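Local coordinates for protein endonuclease 2 (Arabidopsis thaliana, PDB 4CXP) that cleaves RNA and single-stranded DNA, and double-stranded DNA less readily, into 5'-phosphorylated products with the help of three bound divalent metal ions, at residues His155-Asn160 with Leu240-Gln245; Ser159-Thr164 with Asp233-Ser238. All coordinates share one frame; numbering follows the deposited sequence. Where two conformers were deposited one is given.

Contact 1: residues His155-Asn160 with Leu240-Gln245. With ZN (zinc ion), chain F; NAG (2-acetamido-2-deoxy-beta-D-glucopyranose), chain D.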
loop_
_atom_site.group_PDB
_atom_site.type_symbol
_atom_site.label_atom_id
_atom_site.label_comp_id
_atom_site.label_asym_id
_atom_site.label_seq_id
_atom_site.Cartn_x
_atom_site.Cartn_y
_atom_site.Cartn_z
ATOM N N HIS A 155 4.263 5.936 11.504
ATOM C CA HIS A 155 2.896 6.375 11.645
ATOM C C HIS A 155 2.616 7.636 10.829
ATOM O O HIS A 155 1.516 7.815 10.301
ATOM C CB HIS A 155 2.575 6.595 13.133
ATOM C CG HIS A 155 1.113 6.780 13.409
ATOM N ND1 HIS A 155 0.481 8.005 13.427
ATOM C CD2 HIS A 155 0.153 5.868 13.668
ATOM C CE1 HIS A 155 -0.799 7.841 13.718
ATOM N NE2 HIS A 155 -1.024 6.553 13.867
ATOM N N ILE A 156 3.596 8.514 10.737
ATOM C CA ILE A 156 3.444 9.715 9.917
ATOM C C ILE A 156 3.135 9.320 8.477
ATOM O O ILE A 156 2.281 9.939 7.837
ATOM C CB ILE A 156 4.687 10.617 10.073
ATOM C CG1 ILE A 156 4.626 11.303 11.453
ATOM C CG2 ILE A 156 4.785 11.629 8.949
ATOM C CD1 ILE A 156 5.916 11.958 11.872
ATOM N N TRP A 157 3.844 8.318 7.949
ATOM C CA TRP A 157 3.605 7.836 6.604
ATOM C C TRP A 157 2.343 7.001 6.479
ATOM O O TRP A 157 1.636 7.099 5.469
ATOM C CB TRP A 157 4.867 7.127 6.099
ATOM C CG TRP A 157 5.894 8.123 5.677
ATOM C CD1 TRP A 157 6.733 8.859 6.482
ATOM C CD2 TRP A 157 6.080 8.623 4.346
ATOM N NE1 TRP A 157 7.445 9.745 5.713
ATOM C CE2 TRP A 157 7.069 9.612 4.403
ATOM C CE3 TRP A 157 5.518 8.305 3.107
ATOM C CZ2 TRP A 157 7.499 10.297 3.272
ATOM C CZ3 TRP A 157 5.961 8.969 1.990
ATOM C CH2 TRP A 157 6.939 9.956 2.079
ATOM N N ASP A 158 2.009 6.196 7.481
ATOM C CA ASP A 158 0.768 5.432 7.399
ATOM C C ASP A 158 -0.457 6.352 7.425
ATOM O O ASP A 158 -1.435 6.070 6.721
ATOM C CB ASP A 158 0.608 4.466 8.590
ATOM C CG ASP A 158 1.260 3.109 8.405
ATOM O OD1 ASP A 158 1.657 2.720 7.284
ATOM O OD2 ASP A 158 1.326 2.378 9.431
ATOM N N SER A 159 -0.403 7.377 8.279
ATOM C CA SER A 159 -1.590 8.102 8.681
ATOM C C SER A 159 -1.468 9.615 8.732
ATOM O O SER A 159 -2.357 10.315 8.253
ATOM C CB SER A 159 -2.050 7.604 10.064
ATOM O OG SER A 159 -2.467 6.261 9.995
ATOM N N ASN A 160 -0.452 10.175 9.392
ATOM C CA ASN A 160 -0.536 11.607 9.705
ATOM C C ASN A 160 -0.526 12.504 8.490
ATOM O O ASN A 160 -1.290 13.473 8.447
ATOM C CB ASN A 160 0.551 12.088 10.667
ATOM C CG ASN A 160 0.478 11.419 12.011
ATOM O OD1 ASN A 160 -0.263 11.848 12.921
ATOM N ND2 ASN A 160 1.238 10.402 12.167
ATOM N N LEU A 240 4.027 15.390 0.431
ATOM C CA LEU A 240 2.702 15.060 -0.010
ATOM C C LEU A 240 2.662 14.551 -1.460
ATOM O O LEU A 240 1.949 13.584 -1.717
ATOM C CB LEU A 240 1.761 16.223 0.249
ATOM C CG LEU A 240 0.274 15.946 0.017
ATOM C CD1 LEU A 240 -0.312 14.830 0.864
ATOM C CD2 LEU A 240 -0.478 17.243 0.269
ATOM N N PRO A 241 3.440 15.127 -2.405
ATOM C CA PRO A 241 3.366 14.582 -3.758
ATOM C C PRO A 241 3.767 13.125 -3.866
ATOM O O PRO A 241 3.210 12.401 -4.682
ATOM C CB PRO A 241 4.284 15.500 -4.575
ATOM C CG PRO A 241 4.283 16.784 -3.827
ATOM C CD PRO A 241 4.217 16.375 -2.377
ATOM N N ILE A 242 4.707 12.680 -3.050
ATOM C CA ILE A 242 5.117 11.276 -3.126
ATOM C C ILE A 242 4.048 10.394 -2.478
ATOM O O ILE A 242 3.820 9.295 -2.963
ATOM C CB ILE A 242 6.573 11.017 -2.629
ATOM C CG1 ILE A 242 6.950 9.539 -2.671
ATOM C CG2 ILE A 242 6.759 11.422 -1.203
ATOM C CD1 ILE A 242 6.835 8.894 -4.023
ATOM N N VAL A 243 3.382 10.859 -1.425
ATOM C CA VAL A 243 2.240 10.135 -0.909
ATOM C C VAL A 243 1.171 9.985 -2.005
ATOM O O VAL A 243 0.654 8.895 -2.237
ATOM C CB VAL A 243 1.701 10.790 0.369
ATOM C CG1 VAL A 243 0.363 10.192 0.777
ATOM C CG2 VAL A 243 2.730 10.638 1.489
ATOM N N TYR A 244 0.829 11.088 -2.668
ATOM C CA TYR A 244 -0.122 11.024 -3.774
ATOM C C TYR A 244 0.300 9.996 -4.828
ATOM O O TYR A 244 -0.505 9.199 -5.292
ATOM C CB TYR A 244 -0.271 12.379 -4.430
ATOM C CG TYR A 244 -0.959 13.485 -3.661
ATOM C CD1 TYR A 244 -1.886 13.263 -2.656
ATOM C CD2 TYR A 244 -0.717 14.798 -4.032
ATOM C CE1 TYR A 244 -2.548 14.322 -2.047
ATOM C CE2 TYR A 244 -1.385 15.862 -3.437
ATOM C CZ TYR A 244 -2.301 15.605 -2.452
ATOM O OH TYR A 244 -3.015 16.647 -1.868
ATOM N N GLN A 245 1.571 10.048 -5.214
ATOM C CA GLN A 245 2.105 9.131 -6.218
ATOM C C GLN A 245 1.902 7.679 -5.791
ATOM O O GLN A 245 1.462 6.851 -6.586
ATOM C CB GLN A 245 3.585 9.412 -6.426
ATOM C CG GLN A 245 4.263 8.543 -7.487
ATOM C CD GLN A 245 5.731 8.403 -7.204
ATOM O OE1 GLN A 245 6.478 9.374 -7.269
ATOM N NE2 GLN A 245 6.146 7.198 -6.841
HETATM ZN ZN ZN F . 2.239 0.639 8.518
HETATM C C1 NAG D . -2.789 17.008 -9.281
HETATM C C2 NAG D . -2.256 17.183 -7.862
HETATM C C3 NAG D . -2.057 18.662 -7.566
HETATM C C4 NAG D . -1.170 19.290 -8.627
HETATM C C5 NAG D . -1.704 18.978 -10.020
HETATM C C6 NAG D . -0.798 19.474 -11.140
HETATM C C7 NAG D . -3.027 15.304 -6.532
HETATM C C8 NAG D . -3.999 14.775 -5.526
HETATM N N2 NAG D . -3.137 16.574 -6.889
HETATM O O3 NAG D . -1.503 18.816 -6.274
HETATM O O4 NAG D . -1.137 20.686 -8.405
HETATM O O5 NAG D . -1.838 17.574 -10.170
HETATM O O6 NAG D . 0.485 18.905 -11.021
HETATM O O7 NAG D . -2.192 14.542 -7.042
HETATM O O HOH W 1 2.367 -0.658 10.151
#
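W157 reaches from 155-160 to 240-245, setting the outer end of its indole against the methyl groups of I242 and V243. At the start of the first segment, the carbonyl oxygen of H155 takes both S159 N and, at 3.2 Å, N160 N, the second bond marking a wider pi-type turn. I156 turns to another neighbour, strand 143-146, where it packs on V144 and W146. The W157 indole has CG turned anti to the carbonyl carbon (chi1 -78°), which carries its six-membered ring to helix 233-262. I242 CG2 lies in the ring plane at the edge, 3.6 Å from W157 CH2, while V243 CG2 comes in obliquely, 3.7 Å from W157 CZ3. The one polar atom of this buried indole, NE1, bonds to Y235 OH. D158 leaves the helix on another side and chelates zinc with both carboxylate oxygens, OD2 at 2.2 Å and OD1 at 2.5 Å; H130 and H154 share this metal. On 240-245, the Y244 ring is sandwiched between L240 CG and the acetamido methyl of a glycan sugar, whose C8 sits 3.4 Å above the ring plane over its centre, as in a CH-pi contact; its hydroxyl hydrogen-bonds that of Y170. With an alanine here, that methyl would probably lose the flat surface it rests on, and the Y170 hydroxyl its partner. Where W157 meets I242 and V243 the contact is apolar and buried, so methyl-bearing side chains suit the indole, while D158 on the same helix supplies a charged metal ligand.

Contact 2: residues Ser159-Thr164 with Asp233-Ser238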
loop_
_atom_site.group_PDB
_atom_site.type_symbol
_atom_site.label_atom_id
_atom_site.label_comp_id
_atom_site.label_asym_id
_atom_site.label_seq_id
_atom_site.Cartn_x
_atom_site.Cartn_y
_atom_site.Cartn_z
ATOM N N SER A 159 -0.403 7.377 8.279
ATOM C CA SER A 159 -1.590 8.102 8.681
ATOM C C SER A 159 -1.468 9.615 8.732
ATOM O O SER A 159 -2.357 10.315 8.253
ATOM C CB SER A 159 -2.050 7.604 10.064
ATOM O OG SER A 159 -2.467 6.261 9.995
ATOM N N ASN A 160 -0.452 10.175 9.392
ATOM C CA ASN A 160 -0.536 11.607 9.705
ATOM C C ASN A 160 -0.526 12.504 8.490
ATOM O O ASN A 160 -1.290 13.473 8.447
ATOM C CB ASN A 160 0.551 12.088 10.667
ATOM C CG ASN A 160 0.478 11.419 12.011
ATOM O OD1 ASN A 160 -0.263 11.848 12.921
ATOM N ND2 ASN A 160 1.238 10.402 12.167
ATOM N N ILE A 161 0.329 12.233 7.504
ATOM C CA ILE A 161 0.350 13.072 6.310
ATOM C C ILE A 161 -1.045 13.079 5.660
ATOM O O ILE A 161 -1.594 14.136 5.349
ATOM C CB ILE A 161 1.424 12.639 5.303
ATOM C CG1 ILE A 161 2.828 12.835 5.888
ATOM C CG2 ILE A 161 1.258 13.400 4.008
ATOM C CD1 ILE A 161 3.903 12.125 5.102
ATOM N N ILE A 162 -1.604 11.892 5.446
ATOM C CA ILE A 162 -2.897 11.799 4.784
ATOM C C ILE A 162 -3.997 12.489 5.602
ATOM O O ILE A 162 -4.812 13.223 5.051
ATOM C CB ILE A 162 -3.250 10.330 4.493
ATOM C CG1 ILE A 162 -2.276 9.747 3.467
ATOM C CG2 ILE A 162 -4.686 10.208 3.995
ATOM C CD1 ILE A 162 -2.351 8.238 3.364
ATOM N N GLU A 163 -4.015 12.244 6.905
ATOM C CA GLU A 163 -5.043 12.833 7.757
ATOM C C GLU A 163 -4.962 14.350 7.766
ATOM O O GLU A 163 -5.991 15.033 7.764
ATOM C CB GLU A 163 -4.916 12.302 9.184
ATOM C CG GLU A 163 -5.363 10.882 9.400
ATOM C CD GLU A 163 -4.893 10.324 10.755
ATOM O OE1 GLU A 163 -4.057 10.958 11.446
ATOM O OE2 GLU A 163 -5.319 9.219 11.116
ATOM N N THR A 164 -3.756 14.890 7.830
ATOM C CA THR A 164 -3.581 16.330 7.852
ATOM C C THR A 164 -4.001 16.924 6.522
ATOM O O THR A 164 -4.638 17.978 6.472
ATOM C CB THR A 164 -2.138 16.678 8.231
ATOM O OG1 THR A 164 -1.860 16.122 9.516
ATOM C CG2 THR A 164 -1.923 18.162 8.255
ATOM N N ASP A 233 5.039 21.949 8.355
ATOM C CA ASP A 233 4.686 22.310 6.981
ATOM C C ASP A 233 5.765 21.963 5.953
ATOM O O ASP A 233 5.443 21.470 4.877
ATOM C CB ASP A 233 4.332 23.795 6.852
ATOM C CG ASP A 233 2.891 24.124 7.211
ATOM O OD1 ASP A 233 2.105 23.221 7.555
ATOM O OD2 ASP A 233 2.545 25.323 7.116
ATOM N N GLU A 234 7.038 22.235 6.228
ATOM C CA GLU A 234 8.055 22.003 5.210
ATOM C C GLU A 234 8.060 20.530 4.791
ATOM O O GLU A 234 8.087 20.208 3.596
ATOM C CB GLU A 234 9.431 22.426 5.707
ATOM C CG GLU A 234 10.541 22.256 4.702
ATOM C CD GLU A 234 11.878 22.662 5.288
ATOM O OE1 GLU A 234 12.498 21.833 5.986
ATOM O OE2 GLU A 234 12.295 23.809 5.064
ATOM N N TYR A 235 8.050 19.639 5.763
ATOM C CA TYR A 235 8.045 18.206 5.477
ATOM C C TYR A 235 6.731 17.790 4.820
ATOM O O TYR A 235 6.720 17.037 3.859
ATOM C CB TYR A 235 8.310 17.419 6.757
ATOM C CG TYR A 235 8.583 15.940 6.549
ATOM C CD1 TYR A 235 7.558 15.003 6.485
ATOM C CD2 TYR A 235 9.889 15.475 6.415
ATOM C CE1 TYR A 235 7.826 13.670 6.327
ATOM C CE2 TYR A 235 10.168 14.128 6.245
ATOM C CZ TYR A 235 9.128 13.228 6.225
ATOM O OH TYR A 235 9.336 11.883 6.085
ATOM N N PHE A 236 5.618 18.264 5.362
ATOM C CA PHE A 236 4.307 17.963 4.838
ATOM C C PHE A 236 4.192 18.297 3.363
ATOM O O PHE A 236 3.833 17.441 2.554
ATOM C CB PHE A 236 3.257 18.708 5.667
ATOM C CG PHE A 236 1.855 18.578 5.136
ATOM C CD1 PHE A 236 1.158 17.397 5.243
ATOM C CD2 PHE A 236 1.241 19.649 4.516
ATOM C CE1 PHE A 236 -0.138 17.290 4.774
ATOM C CE2 PHE A 236 -0.042 19.554 4.038
ATOM C CZ PHE A 236 -0.741 18.368 4.161
ATOM N N TYR A 237 4.442 19.546 2.990
ATOM C CA TYR A 237 4.223 19.952 1.609
ATOM C C TYR A 237 5.195 19.286 0.660
ATOM O O TYR A 237 4.853 18.998 -0.476
ATOM C CB TYR A 237 4.281 21.472 1.461
ATOM C CG TYR A 237 3.100 22.181 2.060
ATOM C CD1 TYR A 237 1.843 21.981 1.566
ATOM C CD2 TYR A 237 3.272 23.085 3.092
ATOM C CE1 TYR A 237 0.765 22.651 2.112
ATOM C CE2 TYR A 237 2.210 23.761 3.638
ATOM C CZ TYR A 237 0.951 23.529 3.155
ATOM O OH TYR A 237 -0.132 24.199 3.678
ATOM N N SER A 238 6.411 19.031 1.108
ATOM C CA SER A 238 7.383 18.422 0.227
ATOM C C SER A 238 7.153 16.926 0.035
ATOM O O SER A 238 7.486 16.412 -1.016
ATOM C CB SER A 238 8.799 18.703 0.680
ATOM O OG SER A 238 9.066 18.191 1.940
#
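F236 brings the CD1-CE1 side of its ring up to I161 and T164, and contributes the largest single share of the buried surface. The apolar contacts come first. I161 CG2, anti to its own backbone N, lies 4.2 Å from F236 CD1, the two side chains lying alongside and running opposite ways. T164 adds a methyl over a face of the same ring, CG2 being 4.0 Å from F236 CE1. The other branch end of I161, CD1, meets Y235 at the ring edge, 4.4 Å from CE1, a looser touch.

A second kind of contact is weakly polar: I161 O lies in the plane of the F236 ring, 3.5 Å from CE1, so the slightly positive aromatic rim faces a carbonyl oxygen. A phenylalanine suits this place because its edge tolerates an oxygen while its face takes a methyl.

Within helix 153-169, T164 OG1 donates a hydrogen bond to N160 O at 2.9 Å, tilted 33° from the carbonyl plane, and T164 N approaches that oxygen from the opposite face. Threonine can thus turn its hydroxyl back to the helix and its methyl to F236.

The two segments cross almost perpendicularly, at 84° with axes 10.7 Å apart. W146 of strand 143-146 packs on I161, Y235 and F236 and bonds T164 OG1 through NE1, while the Y235 hydroxyl bonds A221 O in helix 206-221.

In the fold
Contacts 1 and 2 are two neighbouring patches of the packing between helices 153-169 and 233-262, with centres about 7 Å apart and S159 and N160 in common. Their apolar parts run together, L240 CD1 lying 3.8 Å from I161 CG2 and V243 CG1 3.8 Å from I162 CG1. W157 of contact 1 and Y235 of contact 2 form the polar join. Contact 1 is nearer the metal centre, for it contains D158, and the side chain of V243 approaches that of W1, which binds a metal and belongs to the substrate-binding site, to about 4 Å. In contact 2, the side chain of I161 is still about 12 Å from a zinc ion.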